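Hydrolase, haloacid dehalogenase-like family (Pseudomonas syringae pv. tomato, PDB 3S6J) probably hydrolyses phosphate esters, sugar phosphates among them, as a metal-dependent phosphatase of the haloacid dehalogenase superfamily. Local coordinates at residues S20-L32 / M41-M55. Sequence-based numbering, arbitrary orientation.
Sequences SVYQNVAAWKEAL and MWRIHRKIGMSGGLM
Val25, Trp28 and Lys29 of helix 21-34 pack against Ile44 of helix 41-47 in a buried, apolar helix-helix contact within the helical cap that the haloacid dehalogenase fold carries beside its Rossmann-like core. The axes cross at 122°, 9.3 Å apart at their closest. Ile44 is a knob among Val25, Trp28, Lys29 and Leu32: its CG2 meets Trp28 CB at 3.6 Å, while CD1 reaches Leu32 CD1. Met41 (selenomethionine, like Met55), bent at its last torsion, lays SE along Lys29 CG and turns CE back onto Val25 CG1, a tight 3.5 Å. Beyond helix 41-47, Ile48 CD1 lies 3.7 Å from Trp28 CD1; from helix 52-63, Met55 SE sits over one indole face, 3.9 Å from the five-membered ring centroid, a Met-aromatic contact. His45, its CG anti to the backbone N (chi1 -170°), directs an imidazole edge toward the face of Tyr22, with planes at 69°; its NE2 hydrogen-bonds Gly193 O and its ND1 Tyr22 OH of the second subunit, tying the cap to the core and to that subunit. Helix 69-85 backs helix 21-34, where Asn24 OD1 hydrogen-bonds His79 NE2; Val21 touches the calcium ligand Asp172, just beyond strand 167-171, which neighbours strand 8-11 in the core sheet.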
loop_
_atom_site.group_PDB
_atom_site.type_symbol
_atom_site.label_atom_id
_atom_site.label_comp_id
_atom_site.label_asym_id
_atom_site.label_seq_id
_atom_site.Cartn_x
_atom_site.Cartn_y
_atom_site.Cartn_z
ATOM N N SER E 20 -9.672 5.136 3.407
ATOM C CA SER E 20 -10.483 4.112 2.755
ATOM C C SER E 20 -9.850 3.381 1.564
ATOM O O SER E 20 -10.460 2.466 1.020
ATOM C CB SER E 20 -11.837 4.692 2.341
ATOM O OG SER E 20 -11.680 5.884 1.611
ATOM N N VAL E 21 -8.633 3.755 1.186
ATOM C CA VAL E 21 -7.952 3.087 0.083
ATOM C C VAL E 21 -7.799 1.584 0.324
ATOM O O VAL E 21 -8.001 0.795 -0.572
ATOM C CB VAL E 21 -6.549 3.706 -0.176
ATOM C CG1 VAL E 21 -5.745 2.822 -1.108
ATOM C CG2 VAL E 21 -6.662 5.132 -0.740
ATOM N N TYR E 22 -7.429 1.198 1.540
ATOM C CA TYR E 22 -7.155 -0.190 1.844
ATOM C C TYR E 22 -8.440 -1.031 1.829
ATOM O O TYR E 22 -8.410 -2.231 1.511
ATOM C CB TYR E 22 -6.373 -0.320 3.174
ATOM C CG TYR E 22 -4.947 0.202 3.038
ATOM C CD1 TYR E 22 -4.685 1.574 3.008
ATOM C CD2 TYR E 22 -3.866 -0.670 2.900
ATOM C CE1 TYR E 22 -3.390 2.062 2.870
ATOM C CE2 TYR E 22 -2.568 -0.184 2.749
ATOM C CZ TYR E 22 -2.344 1.181 2.733
ATOM O OH TYR E 22 -1.071 1.667 2.561
ATOM N N GLN E 23 -9.568 -0.399 2.151
ATOM C CA GLN E 23 -10.853 -1.072 2.008
ATOM C C GLN E 23 -11.177 -1.244 0.516
ATOM O O GLN E 23 -11.656 -2.301 0.090
ATOM C CB GLN E 23 -11.965 -0.318 2.754
ATOM C CG GLN E 23 -11.936 -0.485 4.276
ATOM C CD GLN E 23 -10.815 0.301 4.954
ATOM O OE1 GLN E 23 -10.370 1.341 4.461
ATOM N NE2 GLN E 23 -10.363 -0.193 6.096
ATOM N N ASN E 24 -10.888 -0.206 -0.272
ATOM C CA ASN E 24 -11.104 -0.248 -1.713
ATOM C C ASN E 24 -10.273 -1.392 -2.305
ATOM O O ASN E 24 -10.806 -2.261 -2.982
ATOM C CB ASN E 24 -10.767 1.106 -2.355
ATOM C CG ASN E 24 -11.497 1.342 -3.660
ATOM O OD1 ASN E 24 -12.107 0.434 -4.209
ATOM N ND2 ASN E 24 -11.445 2.567 -4.157
ATOM N N VAL E 25 -8.980 -1.425 -1.994
ATOM C CA VAL E 25 -8.123 -2.529 -2.422
ATOM C C VAL E 25 -8.718 -3.913 -2.105
ATOM O O VAL E 25 -8.796 -4.782 -2.976
ATOM C CB VAL E 25 -6.679 -2.413 -1.828
ATOM C CG1 VAL E 25 -5.812 -3.550 -2.331
ATOM C CG2 VAL E 25 -6.042 -1.102 -2.219
ATOM N N ALA E 26 -9.136 -4.116 -0.862
ATOM C CA ALA E 26 -9.666 -5.410 -0.432
ATOM C C ALA E 26 -10.930 -5.776 -1.207
ATOM O O ALA E 26 -11.106 -6.928 -1.632
ATOM C CB ALA E 26 -9.935 -5.390 1.065
ATOM N N ALA E 27 -11.781 -4.777 -1.431
ATOM C CA ALA E 27 -13.001 -4.941 -2.222
ATOM C C ALA E 27 -12.707 -5.348 -3.669
ATOM O O ALA E 27 -13.378 -6.227 -4.217
ATOM C CB ALA E 27 -13.842 -3.662 -2.186
ATOM N N TRP E 28 -11.737 -4.684 -4.305
ATOM C CA TRP E 28 -11.350 -5.092 -5.649
ATOM C C TRP E 28 -10.768 -6.504 -5.661
ATOM O O TRP E 28 -11.073 -7.290 -6.560
ATOM C CB TRP E 28 -10.393 -4.092 -6.304
ATOM C CG TRP E 28 -11.133 -2.924 -6.861
ATOM C CD1 TRP E 28 -11.076 -1.634 -6.426
ATOM C CD2 TRP E 28 -12.106 -2.951 -7.918
ATOM N NE1 TRP E 28 -11.930 -0.855 -7.153
ATOM C CE2 TRP E 28 -12.576 -1.634 -8.081
ATOM C CE3 TRP E 28 -12.611 -3.958 -8.749
ATOM C CZ2 TRP E 28 -13.538 -1.291 -9.042
ATOM C CZ3 TRP E 28 -13.565 -3.618 -9.714
ATOM C CH2 TRP E 28 -14.017 -2.298 -9.852
ATOM N N LYS E 29 -9.946 -6.820 -4.656
ATOM C CA LYS E 29 -9.281 -8.116 -4.584
ATOM C C LYS E 29 -10.292 -9.263 -4.538
ATOM O O LYS E 29 -10.147 -10.269 -5.232
ATOM C CB LYS E 29 -8.343 -8.187 -3.372
ATOM C CG LYS E 29 -7.661 -9.544 -3.199
ATOM C CD LYS E 29 -6.845 -9.919 -4.454
ATOM C CE LYS E 29 -5.904 -11.070 -4.136
ATOM N NZ LYS E 29 -5.445 -11.781 -5.358
ATOM N N GLU E 30 -11.316 -9.079 -3.722
ATOM C CA GLU E 30 -12.391 -10.045 -3.540
ATOM C C GLU E 30 -13.219 -10.182 -4.806
ATOM O O GLU E 30 -13.556 -11.304 -5.223
ATOM C CB GLU E 30 -13.264 -9.597 -2.365
ATOM C CG GLU E 30 -14.584 -10.305 -2.238
ATOM C CD GLU E 30 -15.240 -10.002 -0.897
ATOM O OE1 GLU E 30 -14.575 -9.383 -0.040
ATOM O OE2 GLU E 30 -16.414 -10.376 -0.692
ATOM N N ALA E 31 -13.530 -9.055 -5.443
ATOM C CA ALA E 31 -14.220 -9.101 -6.747
ATOM C C ALA E 31 -13.415 -9.787 -7.844
ATOM O O ALA E 31 -13.966 -10.563 -8.636
ATOM C CB ALA E 31 -14.635 -7.716 -7.205
ATOM N N LEU E 32 -12.126 -9.491 -7.911
ATOM C CA LEU E 32 -11.270 -10.057 -8.954
ATOM C C LEU E 32 -11.010 -11.554 -8.746
ATOM O O LEU E 32 -10.969 -12.333 -9.712
ATOM C CB LEU E 32 -9.955 -9.281 -9.077
ATOM C CG LEU E 32 -10.090 -7.869 -9.675
ATOM C CD1 LEU E 32 -8.954 -6.923 -9.229
ATOM C CD2 LEU E 32 -10.134 -7.930 -11.174
HETATM N N MSE E 41 -2.151 -7.884 -4.609
HETATM C CA MSE E 41 -2.757 -6.648 -4.132
HETATM C C MSE E 41 -1.982 -5.346 -4.353
HETATM O O MSE E 41 -2.597 -4.296 -4.445
HETATM C CB MSE E 41 -3.235 -6.798 -2.690
HETATM C CG MSE E 41 -4.707 -7.222 -2.693
HETATM SE SE MSE E 41 -5.128 -7.909 -1.053
HETATM C CE MSE E 41 -6.146 -6.389 -0.333
ATOM N N TRP E 42 -0.663 -5.400 -4.467
ATOM C CA TRP E 42 0.088 -4.173 -4.781
ATOM C C TRP E 42 -0.295 -3.588 -6.168
ATOM O O TRP E 42 -0.372 -2.357 -6.331
ATOM C CB TRP E 42 1.604 -4.390 -4.671
ATOM C CG TRP E 42 2.178 -5.162 -5.826
ATOM C CD1 TRP E 42 2.163 -6.517 -5.997
ATOM C CD2 TRP E 42 2.856 -4.620 -6.967
ATOM N NE1 TRP E 42 2.788 -6.848 -7.187
ATOM C CE2 TRP E 42 3.219 -5.701 -7.793
ATOM C CE3 TRP E 42 3.181 -3.323 -7.370
ATOM C CZ2 TRP E 42 3.882 -5.525 -9.012
ATOM C CZ3 TRP E 42 3.849 -3.148 -8.567
ATOM C CH2 TRP E 42 4.191 -4.248 -9.374
ATOM N N ARG E 43 -0.555 -4.466 -7.144
ATOM C CA ARG E 43 -0.986 -4.054 -8.484
ATOM C C ARG E 43 -2.364 -3.393 -8.448
ATOM O O ARG E 43 -2.622 -2.450 -9.184
ATOM C CB ARG E 43 -0.991 -5.245 -9.488
ATOM C CG ARG E 43 0.232 -6.169 -9.406
ATOM C CD ARG E 43 0.451 -7.040 -10.652
ATOM N NE ARG E 43 1.100 -6.223 -11.677
ATOM C CZ ARG E 43 2.317 -6.424 -12.172
ATOM N NH1 ARG E 43 3.048 -7.454 -11.788
ATOM N NH2 ARG E 43 2.786 -5.588 -13.081
ATOM N N ILE E 44 -3.260 -3.896 -7.598
ATOM C CA ILE E 44 -4.572 -3.261 -7.424
ATOM C C ILE E 44 -4.437 -1.891 -6.740
ATOM O O ILE E 44 -5.101 -0.920 -7.117
ATOM C CB ILE E 44 -5.555 -4.161 -6.632
ATOM C CG1 ILE E 44 -5.823 -5.466 -7.408
ATOM C CG2 ILE E 44 -6.864 -3.407 -6.372
ATOM C CD1 ILE E 44 -6.432 -6.615 -6.594
ATOM N N HIS E 45 -3.548 -1.819 -5.754
ATOM C CA HIS E 45 -3.323 -0.589 -4.975
ATOM C C HIS E 45 -2.778 0.502 -5.892
ATOM O O HIS E 45 -3.107 1.678 -5.739
ATOM C CB HIS E 45 -2.347 -0.862 -3.807
ATOM C CG HIS E 45 -2.240 0.257 -2.809
ATOM N ND1 HIS E 45 -1.524 0.139 -1.645
ATOM C CD2 HIS E 45 -2.783 1.506 -2.801
ATOM C CE1 HIS E 45 -1.627 1.264 -0.949
ATOM N NE2 HIS E 45 -2.381 2.103 -1.635
ATOM N N ARG E 46 -1.957 0.108 -6.860
ATOM C CA ARG E 46 -1.374 1.056 -7.817
ATOM C C ARG E 46 -2.428 1.820 -8.623
ATOM O O ARG E 46 -2.185 2.949 -9.052
ATOM C CB ARG E 46 -0.467 0.319 -8.813
ATOM C CG ARG E 46 0.963 0.093 -8.363
ATOM C CD ARG E 46 1.909 0.076 -9.588
ATOM N NE ARG E 46 1.470 -0.825 -10.667
ATOM C CZ ARG E 46 2.283 -1.330 -11.605
ATOM N NH1 ARG E 46 3.580 -1.031 -11.607
ATOM N NH2 ARG E 46 1.804 -2.140 -12.543
ATOM N N LYS E 47 -3.579 1.195 -8.863
ATOM C CA LYS E 47 -4.601 1.776 -9.734
ATOM C C LYS E 47 -5.720 2.505 -8.973
ATOM O O LYS E 47 -6.578 3.155 -9.574
ATOM C CB LYS E 47 -5.237 0.697 -10.623
ATOM C CG LYS E 47 -4.263 -0.227 -11.348
ATOM C CD LYS E 47 -3.338 0.510 -12.319
ATOM C CE LYS E 47 -2.671 -0.472 -13.295
ATOM N NZ LYS E 47 -1.500 0.130 -14.012
ATOM N N ILE E 48 -5.747 2.370 -7.659
ATOM C CA ILE E 48 -6.791 3.022 -6.874
ATOM C C ILE E 48 -6.750 4.537 -7.106
ATOM O O ILE E 48 -5.713 5.194 -6.911
ATOM C CB ILE E 48 -6.680 2.661 -5.366
ATOM C CG1 ILE E 48 -6.787 1.144 -5.182
ATOM C CG2 ILE E 48 -7.758 3.371 -4.548
ATOM C CD1 ILE E 48 -8.123 0.531 -5.630
ATOM N N GLY E 49 -7.884 5.079 -7.539
ATOM C CA GLY E 49 -7.974 6.476 -7.924
ATOM C C GLY E 49 -8.405 6.623 -9.380
ATOM O O GLY E 49 -8.955 7.656 -9.756
HETATM N N MSE E 50 -8.143 5.606 -10.201
HETATM C CA MSE E 50 -8.756 5.522 -11.538
HETATM C C MSE E 50 -10.209 5.128 -11.388
HETATM O O MSE E 50 -10.572 4.492 -10.398
HETATM C CB MSE E 50 -8.090 4.454 -12.400
HETATM C CG MSE E 50 -6.618 4.647 -12.671
HETATM SE SE MSE E 50 -6.085 3.480 -14.143
HETATM C CE MSE E 50 -4.743 4.605 -14.993
ATOM N N SER E 51 -11.054 5.479 -12.353
ATOM C CA SER E 51 -12.416 4.966 -12.292
ATOM C C SER E 51 -12.335 3.488 -12.632
ATOM O O SER E 51 -11.450 3.073 -13.378
ATOM C CB SER E 51 -13.360 5.702 -13.245
ATOM O OG SER E 51 -13.171 5.248 -14.569
ATOM N N GLY E 52 -13.243 2.698 -12.070
ATOM C CA GLY E 52 -13.220 1.261 -12.266
ATOM C C GLY E 52 -12.985 0.788 -13.698
ATOM O O GLY E 52 -12.268 -0.195 -13.921
ATOM N N GLY E 53 -13.599 1.468 -14.666
ATOM C CA GLY E 53 -13.512 1.060 -16.059
ATOM C C GLY E 53 -12.092 1.086 -16.583
ATOM O O GLY E 53 -11.630 0.129 -17.202
ATOM N N LEU E 54 -11.400 2.194 -16.321
ATOM C CA LEU E 54 -10.033 2.389 -16.772
ATOM C C LEU E 54 -9.108 1.478 -15.983
ATOM O O LEU E 54 -8.154 0.913 -16.507
ATOM C CB LEU E 54 -9.621 3.848 -16.572
ATOM C CG LEU E 54 -8.746 4.455 -17.671
ATOM C CD1 LEU E 54 -7.487 3.615 -17.902
ATOM C CD2 LEU E 54 -9.552 4.594 -18.978
HETATM N N MSE E 55 -9.392 1.335 -14.704
HETATM C CA MSE E 55 -8.578 0.467 -13.896
HETATM C C MSE E 55 -8.628 -0.954 -14.477
HETATM O O MSE E 55 -7.592 -1.598 -14.671
HETATM C CB MSE E 55 -9.078 0.492 -12.463
HETATM C CG MSE E 55 -8.189 -0.231 -11.510
HETATM SE SE MSE E 55 -9.160 -0.563 -9.873
HETATM C CE MSE E 55 -9.816 1.246 -9.542
#